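Local coordinates for putative secreted endoglycosylceramidase (Rhodococcus hoagii, PDB 6JYZ), which acts as an endogalactosylceramidase of glycoside hydrolase family 5, probably hydrolysing the O-glycosidic bond that joins the sugar to ceramide, at residues P143-G148 with G163-N168; M124-W129 with E222-L227. All coordinates share one frame; numbering follows the deposited sequence.

How the contacts relate
Along the chain the order is 124-129, 143-148, 163-168, 222-227. Both segments of contact 1, and 124-129, belong to the long loop from strand 119-124 to helix 177-187; 222-227 comes later, after strand 214-218. Contact 2 is buried just beyond strands 119-124 and 214-218, parallel neighbours in the barrel, with its centre about 14 Å from the chain centre. Contact 1 lies further out, about 29 Å from it. The contact centres are about 17 Å apart, yet the two meet where W164 CH2 packs 3.8 Å from L227 CD1. One loop thus lines the barrel mouth and folds on itself outside it.

Contact 1 of 2, residues P143-G148 with G163-N168; sequences PLLQRG and GWTTCN
T165 reaches L145 through its methyl group, T165 CG2 standing 4.0 Å from L145 CD1 where the two side chains pass at a slant. The T165 hydroxyl, OG1 anti to the backbone N (chi1 180°) and beside the carbonyl carbon, accepts the N-H of C167, T165 OG1 to C167 N being 3.1 Å, which makes an ST turn. T166 contributes its carbonyl: G148 CA comes 3.5 Å from T166 O in a CA-H...O contact, and a beta carbon on G148 would run into that oxygen. The T166 hydroxyl hydrogen-bonds T135, whose own hydroxyl also takes the N-H of G148. C167 follows, with its CB 3.7 Å from L145 CB and its sulfur in the disulfide to C141, so this segment is tied covalently just ahead of 143-148. An alanine in place of L145 would keep CB against C167 but would probably leave a gap beside the T165 methyl, where CD1 now packs. N168 then closes the walk as a hydrogen-bonded antiparallel pair with Q146. Q146 N gives a nearly straight bond to N168 O (2.8 Å), and N168 N returns one to Q146 O (2.8 Å). Both donors lie in the plane of the carbonyl they address. The side chain of N168 folds back, CG between its backbone N and carbonyl carbon (chi1 58°), setting OD1 3.6 Å from Q146 CB while making a weak bond to G171 N. The touching parts, 145-148 and 165-168, run about 97° apart, and the pairing is a single bridge. Two backbone bonds, the disulfide and the small apolar patch around L145 together hold this otherwise irregular loop to itself.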
loop_
_atom_site.group_PDB
_atom_site.type_symbol
_atom_site.label_atom_id
_atom_site.label_comp_id
_atom_site.label_asym_id
_atom_site.label_seq_id
_atom_site.Cartn_x
_atom_site.Cartn_y
_atom_site.Cartn_z
ATOM N N PRO A 143 -26.908 -14.900 18.381
ATOM C CA PRO A 143 -26.565 -16.235 18.051
ATOM C C PRO A 143 -25.877 -16.237 16.689
ATOM O O PRO A 143 -26.211 -15.555 15.724
ATOM C CB PRO A 143 -27.928 -16.964 18.026
ATOM C CG PRO A 143 -28.838 -16.126 18.838
ATOM C CD PRO A 143 -28.370 -14.724 18.536
ATOM N N LEU A 144 -24.886 -17.066 16.740
ATOM C CA LEU A 144 -24.125 -17.551 15.605
ATOM C C LEU A 144 -23.015 -16.581 15.203
ATOM O O LEU A 144 -22.231 -16.898 14.306
ATOM C CB LEU A 144 -24.984 -17.894 14.377
ATOM C CG LEU A 144 -26.150 -18.835 14.695
ATOM C CD1 LEU A 144 -26.964 -19.074 13.408
ATOM C CD2 LEU A 144 -25.622 -20.120 15.282
ATOM N N LEU A 145 -22.966 -15.391 15.800
ATOM C CA LEU A 145 -21.949 -14.386 15.424
ATOM C C LEU A 145 -20.886 -14.294 16.495
ATOM O O LEU A 145 -21.089 -14.643 17.655
ATOM C CB LEU A 145 -22.616 -13.030 15.252
ATOM C CG LEU A 145 -23.753 -12.962 14.237
ATOM C CD1 LEU A 145 -24.205 -11.524 14.098
ATOM C CD2 LEU A 145 -23.302 -13.506 12.880
ATOM N N GLN A 146 -19.721 -13.750 16.101
ATOM C CA GLN A 146 -18.568 -13.536 16.977
ATOM C C GLN A 146 -18.453 -12.050 17.322
ATOM O O GLN A 146 -18.816 -11.175 16.537
ATOM C CB GLN A 146 -17.298 -14.023 16.244
ATOM C CG GLN A 146 -17.251 -15.549 16.103
ATOM C CD GLN A 146 -15.894 -16.088 15.699
ATOM O OE1 GLN A 146 -14.830 -15.467 15.912
ATOM N NE2 GLN A 146 -15.922 -17.259 15.086
ATOM N N ARG A 147 -17.799 -11.714 18.415
ATOM C CA ARG A 147 -17.619 -10.329 18.814
ATOM C C ARG A 147 -16.722 -9.586 17.835
ATOM O O ARG A 147 -15.736 -10.155 17.320
ATOM C CB ARG A 147 -16.890 -10.261 20.164
ATOM C CG ARG A 147 -17.734 -10.972 21.225
ATOM C CD ARG A 147 -17.122 -10.791 22.639
ATOM N NE ARG A 147 -17.257 -9.434 23.086
ATOM C CZ ARG A 147 -18.414 -8.835 23.494
ATOM N NH1 ARG A 147 -19.522 -9.534 23.459
ATOM N NH2 ARG A 147 -18.389 -7.561 23.771
ATOM N N GLY A 148 -17.107 -8.372 17.481
ATOM C CA GLY A 148 -16.268 -7.481 16.675
ATOM C C GLY A 148 -15.362 -6.646 17.576
ATOM O O GLY A 148 -15.668 -6.360 18.734
ATOM N N GLY A 163 -27.588 1.255 14.240
ATOM C CA GLY A 163 -27.789 0.391 15.385
ATOM C C GLY A 163 -27.519 -1.066 15.068
ATOM O O GLY A 163 -27.688 -1.885 15.959
ATOM N N TRP A 164 -27.099 -1.428 13.853
ATOM C CA TRP A 164 -26.957 -2.842 13.508
ATOM C C TRP A 164 -25.832 -3.493 14.301
ATOM O O TRP A 164 -24.852 -2.820 14.694
ATOM C CB TRP A 164 -26.684 -2.934 12.000
ATOM C CG TRP A 164 -27.831 -2.585 11.103
ATOM C CD1 TRP A 164 -28.930 -1.857 11.428
ATOM C CD2 TRP A 164 -27.961 -2.896 9.735
ATOM N NE1 TRP A 164 -29.749 -1.748 10.328
ATOM C CE2 TRP A 164 -29.177 -2.364 9.258
ATOM C CE3 TRP A 164 -27.165 -3.595 8.818
ATOM C CZ2 TRP A 164 -29.628 -2.532 7.941
ATOM C CZ3 TRP A 164 -27.592 -3.796 7.523
ATOM C CH2 TRP A 164 -28.822 -3.266 7.090
ATOM N N THR A 165 -25.913 -4.794 14.513
ATOM C CA THR A 165 -24.941 -5.443 15.370
ATOM C C THR A 165 -23.517 -5.323 14.821
ATOM O O THR A 165 -23.280 -5.434 13.614
ATOM C CB THR A 165 -25.318 -6.919 15.578
ATOM O OG1 THR A 165 -24.313 -7.497 16.422
ATOM C CG2 THR A 165 -25.386 -7.734 14.336
ATOM N N THR A 166 -22.622 -5.080 15.760
ATOM C CA THR A 166 -21.179 -5.028 15.502
ATOM C C THR A 166 -20.541 -6.401 15.490
ATOM O O THR A 166 -19.328 -6.533 15.223
ATOM C CB THR A 166 -20.481 -4.169 16.561
ATOM O OG1 THR A 166 -20.712 -4.782 17.838
ATOM C CG2 THR A 166 -21.019 -2.766 16.540
ATOM N N CYS A 167 -21.285 -7.451 15.773
ATOM C CA CYS A 167 -20.750 -8.810 15.707
ATOM C C CYS A 167 -20.675 -9.304 14.293
ATOM O O CYS A 167 -21.276 -8.723 13.389
ATOM C CB CYS A 167 -21.590 -9.708 16.594
ATOM S SG CYS A 167 -21.660 -9.076 18.304
ATOM N N ASN A 168 -19.858 -10.304 14.053
ATOM C CA ASN A 168 -19.584 -10.724 12.681
ATOM C C ASN A 168 -19.682 -12.236 12.464
ATOM O O ASN A 168 -19.756 -13.010 13.427
ATOM C CB ASN A 168 -18.203 -10.181 12.246
ATOM C CG ASN A 168 -17.087 -10.635 13.138
ATOM O OD1 ASN A 168 -16.972 -11.830 13.395
ATOM N ND2 ASN A 168 -16.235 -9.725 13.594
#

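Contact 2 of 2, residues M124-W129 with E222-L227; sequences MHQDAW and EPNPGL
Q126 and E222 meet in a small, buried loop-to-loop contact at the C-terminal mouth of the barrel, where the chain leaves the parallel strands 119-124 and 214-218. It is polar and partly water-mediated. The Q126 side chain doubles back on itself, CG between the backbone N and the carbonyl carbon (chi1 64°) and a second bend at chi2 (79°), which carries the atom modelled as OE1 to 2.9 Å from E222 O. N224 aims its side chain at the same loop and brings its amide near Q126 and A128. F183 of helix 177-187 packs on both Q126 and N224 and meets the W129 ring edge-to-face. At the carboxylate of E222 a water lies 2.8 Å from D127 OD1 and 2.8 Å from E222 OE1, within hydrogen-bonding distance of both, with further acceptors competing for its protons. The carboxylates themselves stay 4.9 Å apart, D127 OD1 to E222 OE1. The second oxygen of E222 is bound by H292 and S269. N221, E222 and P223 match the Asn-Glu-Pro motif of family 5, whose glutamate is the acid/base in relatives. The H292 and S269 bonds hold the E222 carboxylate in a fixed rotation, which is consistent with its being the acid/base glutamate, as in those relatives.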
loop_
_atom_site.group_PDB
_atom_site.type_symbol
_atom_site.label_atom_id
_atom_site.label_comp_id
_atom_site.label_asym_id
_atom_site.label_seq_id
_atom_site.Cartn_x
_atom_site.Cartn_y
_atom_site.Cartn_z
ATOM N N MET A 124 -5.223 6.492 2.260
ATOM C CA MET A 124 -6.314 6.744 3.207
ATOM C C MET A 124 -6.794 5.380 3.670
ATOM O O MET A 124 -7.608 4.731 2.981
ATOM C CB MET A 124 -7.401 7.543 2.495
ATOM C CG MET A 124 -8.447 8.130 3.445
ATOM S SD MET A 124 -7.793 9.495 4.501
ATOM C CE MET A 124 -7.514 10.768 3.279
ATOM N N HIS A 125 -6.248 4.914 4.772
ATOM C CA HIS A 125 -6.361 3.518 5.150
ATOM C C HIS A 125 -7.565 3.305 6.033
ATOM O O HIS A 125 -7.978 4.142 6.838
ATOM C CB HIS A 125 -5.097 3.071 5.895
ATOM C CG HIS A 125 -4.844 1.585 5.783
ATOM N ND1 HIS A 125 -5.170 0.586 6.681
ATOM C CD2 HIS A 125 -4.286 1.011 4.685
ATOM C CE1 HIS A 125 -4.758 -0.584 6.067
ATOM N NE2 HIS A 125 -4.244 -0.324 4.904
ATOM N N GLN A 126 -8.124 2.106 5.992
ATOM C CA GLN A 126 -9.205 1.684 6.903
ATOM C C GLN A 126 -9.198 0.165 6.896
ATOM O O GLN A 126 -8.805 -0.459 5.899
ATOM C CB GLN A 126 -10.572 2.229 6.451
ATOM C CG GLN A 126 -11.072 1.700 5.098
ATOM C CD GLN A 126 -11.668 0.315 5.116
ATOM O OE1 GLN A 126 -11.610 -0.442 4.069
ATOM N NE2 GLN A 126 -12.252 -0.073 6.173
ATOM N N ASP A 127 -9.655 -0.412 7.989
ATOM C CA ASP A 127 -10.087 -1.813 7.970
ATOM C C ASP A 127 -11.428 -1.844 8.667
ATOM O O ASP A 127 -11.587 -1.216 9.716
ATOM C CB ASP A 127 -9.150 -2.740 8.776
ATOM C CG ASP A 127 -7.721 -2.671 8.306
ATOM O OD1 ASP A 127 -7.407 -3.315 7.281
ATOM O OD2 ASP A 127 -6.902 -1.983 8.957
ATOM N N ALA A 128 -12.404 -2.571 8.104
ATOM C CA ALA A 128 -13.692 -2.693 8.777
ATOM C C ALA A 128 -14.238 -1.326 9.183
ATOM O O ALA A 128 -14.770 -1.146 10.276
ATOM C CB ALA A 128 -13.646 -3.653 9.968
ATOM N N TRP A 129 -14.091 -0.373 8.234
ATOM C CA TRP A 129 -14.643 0.992 8.369
ATOM C C TRP A 129 -13.877 1.905 9.342
ATOM O O TRP A 129 -13.514 3.015 8.905
ATOM C CB TRP A 129 -16.161 0.998 8.687
ATOM C CG TRP A 129 -16.675 2.416 8.795
ATOM C CD1 TRP A 129 -16.942 3.059 9.979
ATOM C CD2 TRP A 129 -16.873 3.352 7.727
ATOM N NE1 TRP A 129 -17.355 4.341 9.667
ATOM C CE2 TRP A 129 -17.286 4.575 8.313
ATOM C CE3 TRP A 129 -16.726 3.292 6.332
ATOM C CZ2 TRP A 129 -17.515 5.715 7.542
ATOM C CZ3 TRP A 129 -16.947 4.437 5.587
ATOM C CH2 TRP A 129 -17.317 5.639 6.210
ATOM N N GLU A 222 -8.954 -0.827 0.444
ATOM C CA GLU A 222 -9.903 -1.976 0.427
ATOM C C GLU A 222 -11.333 -1.524 0.677
ATOM O O GLU A 222 -11.997 -2.013 1.629
ATOM C CB GLU A 222 -9.457 -3.033 1.424
ATOM C CG GLU A 222 -8.118 -3.613 1.037
ATOM C CD GLU A 222 -7.698 -4.862 1.782
ATOM O OE1 GLU A 222 -8.278 -5.136 2.840
ATOM O OE2 GLU A 222 -6.695 -5.525 1.367
ATOM N N PRO A 223 -11.916 -0.704 -0.212
ATOM C CA PRO A 223 -13.290 -0.261 0.052
ATOM C C PRO A 223 -14.224 -1.464 0.190
ATOM O O PRO A 223 -14.215 -2.346 -0.675
ATOM C CB PRO A 223 -13.637 0.604 -1.151
ATOM C CG PRO A 223 -12.302 1.034 -1.686
ATOM C CD PRO A 223 -11.343 -0.127 -1.431
ATOM N N ASN A 224 -15.005 -1.516 1.260
ATOM C CA ASN A 224 -15.865 -2.671 1.407
ATOM C C ASN A 224 -17.105 -2.541 0.496
ATOM O O ASN A 224 -17.488 -1.419 0.107
ATOM C CB ASN A 224 -16.324 -2.856 2.850
ATOM C CG ASN A 224 -15.238 -3.287 3.824
ATOM O OD1 ASN A 224 -13.950 -3.166 3.564
ATOM N ND2 ASN A 224 -15.614 -3.736 4.959
ATOM N N PRO A 225 -17.801 -3.631 0.161
ATOM C CA PRO A 225 -18.995 -3.528 -0.673
ATOM C C PRO A 225 -20.148 -2.728 -0.080
ATOM O O PRO A 225 -21.033 -2.305 -0.804
ATOM C CB PRO A 225 -19.380 -5.010 -0.899
ATOM C CG PRO A 225 -18.083 -5.753 -0.769
ATOM C CD PRO A 225 -17.350 -5.017 0.340
ATOM N N GLY A 226 -20.141 -2.542 1.258
ATOM C CA GLY A 226 -21.337 -1.965 1.878
ATOM C C GLY A 226 -22.476 -2.991 1.823
ATOM O O GLY A 226 -22.311 -4.141 2.221
ATOM N N LEU A 227 -23.623 -2.490 1.427
ATOM C CA LEU A 227 -24.818 -3.335 1.282
ATOM C C LEU A 227 -25.096 -3.674 -0.162
ATOM O O LEU A 227 -26.250 -3.925 -0.550
ATOM C CB LEU A 227 -26.031 -2.706 1.983
ATOM C CG LEU A 227 -25.848 -2.541 3.498
ATOM C CD1 LEU A 227 -27.044 -1.771 4.088
ATOM C CD2 LEU A 227 -25.702 -3.853 4.197
HETATM O O HOH W 1 -9.112 -3.674 5.101
#